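Local coordinates for putative immunoglobulin-blocking virulence protein (Mycoplasma mycoides subsp. capri, PDB 7ADK), which probably blocks host immunoglobulin as a virulence factor, and is seen in complex with a lipoprotein, at residues Ala428-Gln440 against Asp460-Lys472. Sequence-based numbering, arbitrary orientation.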
ATOM      1  N   ALA A 428      17.478  -7.829  24.169  1.00 77.88           N
ATOM      2  CA  ALA A 428      16.267  -7.861  24.989  1.00 77.88           C
ATOM      3  C   ALA A 428      15.335  -9.022  24.620  1.00 77.88           C
ATOM      4  O   ALA A 428      14.779  -9.652  25.511  1.00 77.88           O
ATOM      5  CB  ALA A 428      15.513  -6.541  24.880  1.00 77.88           C
ATOM      6  N   TYR A 429      15.171  -9.369  23.344  1.00 76.32           N
ATOM      7  CA  TYR A 429      14.354 -10.521  22.967  1.00 76.32           C
ATOM      8  C   TYR A 429      14.997 -11.846  23.400  1.00 76.32           C
ATOM      9  O   TYR A 429      14.340 -12.644  24.065  1.00 76.32           O
ATOM     10  CB  TYR A 429      14.032 -10.474  21.476  1.00 76.32           C
ATOM     11  CG  TYR A 429      13.114 -11.579  21.010  1.00 76.32           C
ATOM     12  CD1 TYR A 429      11.784 -11.611  21.452  1.00 76.32           C
ATOM     13  CD2 TYR A 429      13.585 -12.579  20.143  1.00 76.32           C
ATOM     14  CE1 TYR A 429      10.920 -12.630  21.021  1.00 76.32           C
ATOM     15  CE2 TYR A 429      12.721 -13.603  19.711  1.00 76.32           C
ATOM     16  CZ  TYR A 429      11.383 -13.629  20.146  1.00 76.32           C
ATOM     17  OH  TYR A 429      10.544 -14.597  19.707  1.00 76.32           O
ATOM     18  N   ARG A 430      16.287 -12.055  23.117  1.00 78.88           N
ATOM     19  CA  ARG A 430      17.082 -13.210  23.573  1.00 78.88           C
ATOM     20  C   ARG A 430      17.015 -13.409  25.088  1.00 78.88           C
ATOM     21  O   ARG A 430      16.840 -14.530  25.556  1.00 78.88           O
ATOM     22  CB  ARG A 430      18.536 -12.998  23.111  1.00 78.88           C
ATOM     23  CG  ARG A 430      19.562 -13.983  23.678  1.00 78.88           C
ATOM     24  CD  ARG A 430      20.984 -13.556  23.303  1.00 78.88           C
ATOM     25  NE  ARG A 430      21.983 -14.310  24.083  1.00 78.88           N
ATOM     26  CZ  ARG A 430      22.778 -13.868  25.040  1.00 78.88           C
ATOM     27  NH1 ARG A 430      22.868 -12.625  25.387  1.00 78.88           N
ATOM     28  NH2 ARG A 430      23.521 -14.701  25.692  1.00 78.88           N
ATOM     29  N   ARG A 431      17.154 -12.329  25.858  1.00 79.29           N
ATOM     30  CA  ARG A 431      17.238 -12.375  27.320  1.00 79.29           C
ATOM     31  C   ARG A 431      15.914 -12.213  28.051  1.00 79.29           C
ATOM     32  O   ARG A 431      15.861 -12.572  29.216  1.00 79.29           O
ATOM     33  CB  ARG A 431      18.263 -11.358  27.818  1.00 79.29           C
ATOM     34  CG  ARG A 431      19.673 -11.751  27.363  1.00 79.29           C
ATOM     35  CD  ARG A 431      20.754 -11.012  28.139  1.00 79.29           C
ATOM     36  NE  ARG A 431      20.738 -11.334  29.570  1.00 79.29           N
ATOM     37  CZ  ARG A 431      21.331 -10.652  30.517  1.00 79.29           C
ATOM     38  NH1 ARG A 431      22.062  -9.627  30.249  1.00 79.29           N
ATOM     39  NH2 ARG A 431      21.199 -11.000  31.747  1.00 79.29           N
ATOM     40  N   SER A 432      14.852 -11.731  27.417  1.00 78.55           N
ATOM     41  CA  SER A 432      13.567 -11.460  28.074  1.00 78.55           C
ATOM     42  C   SER A 432      13.075 -12.629  28.919  1.00 78.55           C
ATOM     43  O   SER A 432      12.801 -12.440  30.096  1.00 78.55           O
ATOM     44  CB  SER A 432      12.484 -11.069  27.066  1.00 78.55           C
ATOM     45  OG  SER A 432      12.331 -12.024  26.035  1.00 78.55           O
ATOM     46  N   LYS A 433      13.004 -13.853  28.381  1.00 76.90           N
ATOM     47  CA  LYS A 433      12.583 -15.036  29.148  1.00 76.90           C
ATOM     48  C   LYS A 433      13.528 -15.358  30.308  1.00 76.90           C
ATOM     49  O   LYS A 433      13.068 -15.743  31.379  1.00 76.90           O
ATOM     50  CB  LYS A 433      12.441 -16.251  28.215  1.00 76.90           C
ATOM     51  CG  LYS A 433      11.656 -17.380  28.898  1.00 76.90           C
ATOM     52  CD  LYS A 433      11.531 -18.622  28.019  1.00 76.90           C
ATOM     53  CE  LYS A 433      10.679 -19.716  28.664  1.00 76.90           C
ATOM     54  NZ  LYS A 433      11.312 -20.319  29.860  1.00 76.90           N
ATOM     55  N   GLU A 434      14.834 -15.191  30.117  1.00 81.52           N
ATOM     56  CA  GLU A 434      15.836 -15.453  31.152  1.00 81.52           C
ATOM     57  C   GLU A 434      15.731 -14.433  32.288  1.00 81.52           C
ATOM     58  O   GLU A 434      15.713 -14.799  33.457  1.00 81.52           O
ATOM     59  CB  GLU A 434      17.253 -15.433  30.555  1.00 81.52           C
ATOM     60  CG  GLU A 434      17.457 -16.316  29.318  1.00 81.52           C
ATOM     61  CD  GLU A 434      17.094 -17.778  29.486  1.00 81.52           C
ATOM     62  OE1 GLU A 434      17.169 -18.329  30.607  1.00 81.52           O
ATOM     63  OE2 GLU A 434      16.747 -18.398  28.474  1.00 81.52           O
ATOM     64  N   LEU A 435      15.578 -13.155  31.949  1.00 78.58           N
ATOM     65  CA  LEU A 435      15.448 -12.050  32.884  1.00 78.58           C
ATOM     66  C   LEU A 435      14.133 -12.118  33.662  1.00 78.58           C
ATOM     67  O   LEU A 435      14.148 -11.981  34.878  1.00 78.58           O
ATOM     68  CB  LEU A 435      15.599 -10.744  32.092  1.00 78.58           C
ATOM     69  CG  LEU A 435      15.693  -9.489  32.963  1.00 78.58           C
ATOM     70  CD1 LEU A 435      17.000  -9.430  33.731  1.00 78.58           C
ATOM     71  CD2 LEU A 435      15.622  -8.261  32.083  1.00 78.58           C
ATOM     72  N   ILE A 436      13.019 -12.381  32.985  1.00 76.30           N
ATOM     73  CA  ILE A 436      11.718 -12.557  33.621  1.00 76.30           C
ATOM     74  C   ILE A 436      11.769 -13.679  34.664  1.00 76.30           C
ATOM     75  O   ILE A 436      11.150 -13.552  35.714  1.00 76.30           O
ATOM     76  CB  ILE A 436      10.645 -12.770  32.528  1.00 76.30           C
ATOM     77  CG1 ILE A 436      10.311 -11.428  31.848  1.00 76.30           C
ATOM     78  CG2 ILE A 436       9.380 -13.410  33.088  1.00 76.30           C
ATOM     79  CD1 ILE A 436       9.595 -11.541  30.508  1.00 76.30           C
ATOM     80  N   GLU A 437      12.515 -14.761  34.429  1.00 79.14           N
ATOM     81  CA  GLU A 437      12.705 -15.825  35.421  1.00 79.14           C
ATOM     82  C   GLU A 437      13.748 -15.508  36.507  1.00 79.14           C
ATOM     83  O   GLU A 437      13.500 -15.809  37.674  1.00 79.14           O
ATOM     84  CB  GLU A 437      13.020 -17.156  34.730  1.00 79.14           C
ATOM     85  CG  GLU A 437      11.806 -17.789  34.028  1.00 79.14           C
ATOM     86  CD  GLU A 437      10.698 -18.292  34.976  1.00 79.14           C
ATOM     87  OE1 GLU A 437       9.650 -18.770  34.486  1.00 79.14           O
ATOM     88  OE2 GLU A 437      10.835 -18.209  36.219  1.00 79.14           O
ATOM     89  N   LYS A 438      14.882 -14.862  36.194  1.00 81.43           N
ATOM     90  CA  LYS A 438      15.863 -14.468  37.216  1.00 81.43           C
ATOM     91  C   LYS A 438      15.289 -13.452  38.207  1.00 81.43           C
ATOM     92  O   LYS A 438      15.497 -13.619  39.402  1.00 81.43           O
ATOM     93  CB  LYS A 438      17.206 -14.043  36.599  1.00 81.43           C
ATOM     94  CG  LYS A 438      18.107 -15.269  36.390  1.00 81.43           C
ATOM     95  CD  LYS A 438      19.542 -14.977  35.957  1.00 81.43           C
ATOM     96  CE  LYS A 438      19.725 -14.870  34.452  1.00 81.43           C
ATOM     97  NZ  LYS A 438      21.136 -14.888  34.048  1.00 81.43           N
ATOM     98  N   LEU A 439      14.479 -12.491  37.764  1.00 80.51           N
ATOM     99  CA  LEU A 439      13.764 -11.595  38.677  1.00 80.51           C
ATOM    100  C   LEU A 439      12.752 -12.370  39.552  1.00 80.51           C
ATOM    101  O   LEU A 439      12.628 -12.073  40.738  1.00 80.51           O
ATOM    102  CB  LEU A 439      13.108 -10.443  37.896  1.00 80.51           C
ATOM    103  CG  LEU A 439      13.968  -9.204  37.574  1.00 80.51           C
ATOM    104  CD1 LEU A 439      14.324  -8.418  38.815  1.00 80.51           C
ATOM    105  CD2 LEU A 439      15.261  -9.504  36.862  1.00 80.51           C
ATOM    106  N   GLN A 440      12.077 -13.395  39.031  1.00 80.21           N
ATOM    107  CA  GLN A 440      11.131 -14.185  39.827  1.00 80.21           C
ATOM    108  C   GLN A 440      11.791 -15.029  40.927  1.00 80.21           C
ATOM    109  O   GLN A 440      11.355 -14.951  42.075  1.00 80.21           O
ATOM    110  CB  GLN A 440      10.270 -15.068  38.924  1.00 80.21           C
ATOM    111  CG  GLN A 440       9.131 -14.267  38.299  1.00 80.21           C
ATOM    112  CD  GLN A 440       8.390 -15.097  37.274  1.00 80.21           C
ATOM    113  OE1 GLN A 440       7.498 -15.779  37.534  1.00 80.21           O
ATOM    114  NE2 GLN A 440       8.733 -15.068  36.082  1.00 80.21           N
ATOM    115  N   ASP A 460       6.387 -12.791  12.257  1.00 77.10           N
ATOM    116  CA  ASP A 460       6.127 -14.140  12.755  1.00 77.10           C
ATOM    117  C   ASP A 460       6.770 -14.405  14.127  1.00 77.10           C
ATOM    118  O   ASP A 460       6.685 -15.518  14.637  1.00 77.10           O
ATOM    119  CB  ASP A 460       6.613 -15.174  11.728  1.00 77.10           C
ATOM    120  CG  ASP A 460       8.130 -15.175  11.510  1.00 77.10           C
ATOM    121  OD1 ASP A 460       8.754 -14.090  11.480  1.00 77.10           O
ATOM    122  OD2 ASP A 460       8.702 -16.277  11.343  1.00 77.10           O
ATOM    123  N   GLN A 461       7.424 -13.409  14.726  1.00 72.70           N
ATOM    124  CA  GLN A 461       8.098 -13.478  16.024  1.00 72.70           C
ATOM    125  C   GLN A 461       7.170 -13.997  17.134  1.00 72.70           C
ATOM    126  O   GLN A 461       6.120 -13.420  17.398  1.00 72.70           O
ATOM    127  CB  GLN A 461       8.610 -12.070  16.318  1.00 72.70           C
ATOM    128  CG  GLN A 461       9.314 -11.873  17.659  1.00 72.70           C
ATOM    129  CD  GLN A 461       9.757 -10.447  17.932  1.00 72.70           C
ATOM    130  OE1 GLN A 461      10.409 -10.156  18.910  1.00 72.70           O
ATOM    131  NE2 GLN A 461       9.445  -9.478  17.111  1.00 72.70           N
ATOM    132  N   ALA A 462       7.550 -15.099  17.777  1.00 73.24           N
ATOM    133  CA  ALA A 462       6.736 -15.780  18.767  1.00 73.24           C
ATOM    134  C   ALA A 462       6.900 -15.174  20.165  1.00 73.24           C
ATOM    135  O   ALA A 462       7.992 -14.750  20.542  1.00 73.24           O
ATOM    136  CB  ALA A 462       7.096 -17.264  18.742  1.00 73.24           C
ATOM    137  N   PHE A 463       5.834 -15.191  20.971  1.00 69.37           N
ATOM    138  CA  PHE A 463       5.825 -14.688  22.351  1.00 69.37           C
ATOM    139  C   PHE A 463       5.205 -15.643  23.381  1.00 69.37           C
ATOM    140  O   PHE A 463       5.330 -15.365  24.571  1.00 69.37           O
ATOM    141  CB  PHE A 463       5.172 -13.300  22.424  1.00 69.37           C
ATOM    142  CG  PHE A 463       5.946 -12.204  21.743  1.00 69.37           C
ATOM    143  CD1 PHE A 463       7.034 -11.631  22.410  1.00 69.37           C
ATOM    144  CD2 PHE A 463       5.605 -11.762  20.459  1.00 69.37           C
ATOM    145  CE1 PHE A 463       7.804 -10.651  21.784  1.00 69.37           C
ATOM    146  CE2 PHE A 463       6.363 -10.764  19.837  1.00 69.37           C
ATOM    147  CZ  PHE A 463       7.472 -10.218  20.496  1.00 69.37           C
ATOM    148  N   LYS A 464       4.607 -16.782  22.987  1.00 69.77           N
ATOM    149  CA  LYS A 464       3.974 -17.739  23.917  1.00 69.77           C
ATOM    150  C   LYS A 464       4.947 -18.263  24.983  1.00 69.77           C
ATOM    151  O   LYS A 464       4.541 -18.456  26.123  1.00 69.77           O
ATOM    152  CB  LYS A 464       3.294 -18.904  23.158  1.00 69.77           C
ATOM    153  CG  LYS A 464       2.050 -18.513  22.344  1.00 69.77           C
ATOM    154  CD  LYS A 464       1.289 -19.720  21.774  1.00 69.77           C
ATOM    155  CE  LYS A 464       0.032 -19.321  20.983  1.00 69.77           C
ATOM    156  NZ  LYS A 464      -0.719 -20.478  20.437  1.00 69.77           N
ATOM    157  N   ASP A 465       6.236 -18.396  24.669  1.00 74.30           N
ATOM    158  CA  ASP A 465       7.286 -18.802  25.613  1.00 74.30           C
ATOM    159  C   ASP A 465       7.692 -17.701  26.615  1.00 74.30           C
ATOM    160  O   ASP A 465       8.114 -18.001  27.728  1.00 74.30           O
ATOM    161  CB  ASP A 465       8.515 -19.281  24.830  1.00 74.30           C
ATOM    162  CG  ASP A 465       8.255 -20.457  23.885  1.00 74.30           C
ATOM    163  OD1 ASP A 465       7.237 -21.175  24.030  1.00 74.30           O
ATOM    164  OD2 ASP A 465       9.091 -20.689  22.986  1.00 74.30           O
ATOM    165  N   ILE A 466       7.548 -16.433  26.236  1.00 71.23           N
ATOM    166  CA  ILE A 466       7.872 -15.256  27.055  1.00 71.23           C
ATOM    167  C   ILE A 466       6.686 -14.876  27.946  1.00 71.23           C
ATOM    168  O   ILE A 466       6.830 -14.761  29.160  1.00 71.23           O
ATOM    169  CB  ILE A 466       8.311 -14.082  26.144  1.00 71.23           C
ATOM    170  CG1 ILE A 466       9.612 -14.413  25.389  1.00 71.23           C
ATOM    171  CG2 ILE A 466       8.515 -12.800  26.958  1.00 71.23           C
ATOM    172  CD1 ILE A 466       9.866 -13.537  24.178  1.00 71.23           C
ATOM    173  N   LEU A 467       5.503 -14.709  27.356  1.00 69.37           N
ATOM    174  CA  LEU A 467       4.271 -14.436  28.094  1.00 69.37           C
ATOM    175  C   LEU A 467       3.928 -15.574  29.062  1.00 69.37           C
ATOM    176  O   LEU A 467       3.479 -15.307  30.168  1.00 69.37           O
ATOM    177  CB  LEU A 467       3.131 -14.162  27.097  1.00 69.37           C
ATOM    178  CG  LEU A 467       2.822 -12.681  26.799  1.00 69.37           C
ATOM    179  CD1 LEU A 467       4.050 -11.817  26.552  1.00 69.37           C
ATOM    180  CD2 LEU A 467       1.941 -12.593  25.565  1.00 69.37           C
ATOM    181  N   GLY A 468       4.212 -16.827  28.706  1.00 73.16           N
ATOM    182  CA  GLY A 468       4.077 -17.981  29.594  1.00 73.16           C
ATOM    183  C   GLY A 468       5.104 -18.065  30.729  1.00 73.16           C
ATOM    184  O   GLY A 468       4.885 -18.819  31.670  1.00 73.16           O
ATOM    185  N   ALA A 469       6.221 -17.340  30.650  1.00 73.53           N
ATOM    186  CA  ALA A 469       7.232 -17.267  31.709  1.00 73.53           C
ATOM    187  C   ALA A 469       6.933 -16.211  32.781  1.00 73.53           C
ATOM    188  O   ALA A 469       7.473 -16.288  33.882  1.00 73.53           O
ATOM    189  CB  ALA A 469       8.584 -16.994  31.064  1.00 73.53           C
ATOM    190  N   LEU A 470       6.097 -15.215  32.477  1.00 73.66           N
ATOM    191  CA  LEU A 470       5.637 -14.192  33.418  1.00 73.66           C
ATOM    192  C   LEU A 470       4.871 -14.825  34.599  1.00 73.66           C
ATOM    193  O   LEU A 470       4.342 -15.927  34.452  1.00 73.66           O
ATOM    194  CB  LEU A 470       4.763 -13.163  32.677  1.00 73.66           C
ATOM    195  CG  LEU A 470       5.497 -12.253  31.684  1.00 73.66           C
ATOM    196  CD1 LEU A 470       4.488 -11.454  30.879  1.00 73.66           C
ATOM    197  CD2 LEU A 470       6.381 -11.259  32.416  1.00 73.66           C
ATOM    198  N   PRO A 471       4.794 -14.168  35.770  1.00 78.51           N
ATOM    199  CA  PRO A 471       4.088 -14.700  36.938  1.00 78.51           C
ATOM    200  C   PRO A 471       2.631 -15.106  36.671  1.00 78.51           C
ATOM    201  O   PRO A 471       1.961 -14.541  35.815  1.00 78.51           O
ATOM    202  CB  PRO A 471       4.155 -13.602  37.991  1.00 78.51           C
ATOM    203  CG  PRO A 471       5.373 -12.778  37.609  1.00 78.51           C
ATOM    204  CD  PRO A 471       5.434 -12.906  36.095  1.00 78.51           C
ATOM    205  N   LYS A 472       2.099 -16.053  37.450  1.00 79.92           N
ATOM    206  CA  LYS A 472       0.682 -16.472  37.394  1.00 79.92           C
ATOM    207  C   LYS A 472      -0.299 -15.381  37.858  1.00 79.92           C
ATOM    208  O   LYS A 472      -1.499 -15.458  37.610  1.00 79.92           O
ATOM    209  CB  LYS A 472       0.533 -17.781  38.188  1.00 79.92           C
ATOM    210  CG  LYS A 472      -0.783 -18.501  37.875  1.00 79.92           C
ATOM    211  CD  LYS A 472      -0.917 -19.924  38.423  1.00 79.92           C
ATOM    212  CE  LYS A 472      -0.930 -19.984  39.949  1.00 79.92           C
ATOM    213  NZ  LYS A 472      -1.644 -21.139  40.465  1.00 79.92           N
TER
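The side-chain amide of Gln-440 bridges the two segments: its NE2 donates to Ala-469 O at 2.8 Å and to Ile-436 O, one turn back, at 2.9 Å. Both acceptors lie in the amide plane, fixing its rotation; glutamine, with two N-H bonds on one nitrogen, suits this double task. OE1 lies against the ring of Pro-471.

At the far end Tyr-429 OH donates to an in-plane lone pair of Ala-462 O at 2.7 Å. CG lies anti to the backbone nitrogen (chi1 -176°), which carries the ring out to this carbonyl. The edge of the ring points toward the face of Phe-463 in an offset edge-to-face pair, planes at 76°; tyrosine supplies both hydroxyl and ring.

Between these ends the packing is mainly aliphatic, with Ser-432 OG also against Ile-466 CD1. Ile-466 crosses Ile-436 at about a right angle, its CG2 3.9 Å from Ile-436 CD1, which also meets Leu-470 CD2 at 3.7 Å; branched isoleucines can turn separate methyls to different neighbours. Ala-469, with only a methyl, fits close to the helix, its CB 3.8 Å from Lys-433 CG.

Ile-436 also packs on Leu-421, while Phe-463 N, at the N-cap position, is hydrogen-bonded to Glu-680 OE2 of the lipoprotein chain. Helix 426-442 is the crossover of a beta-alpha-beta unit between parallel strands 415-422 and 448-454, and segment 460-472 belongs to the next connection, leading to strand 473-481.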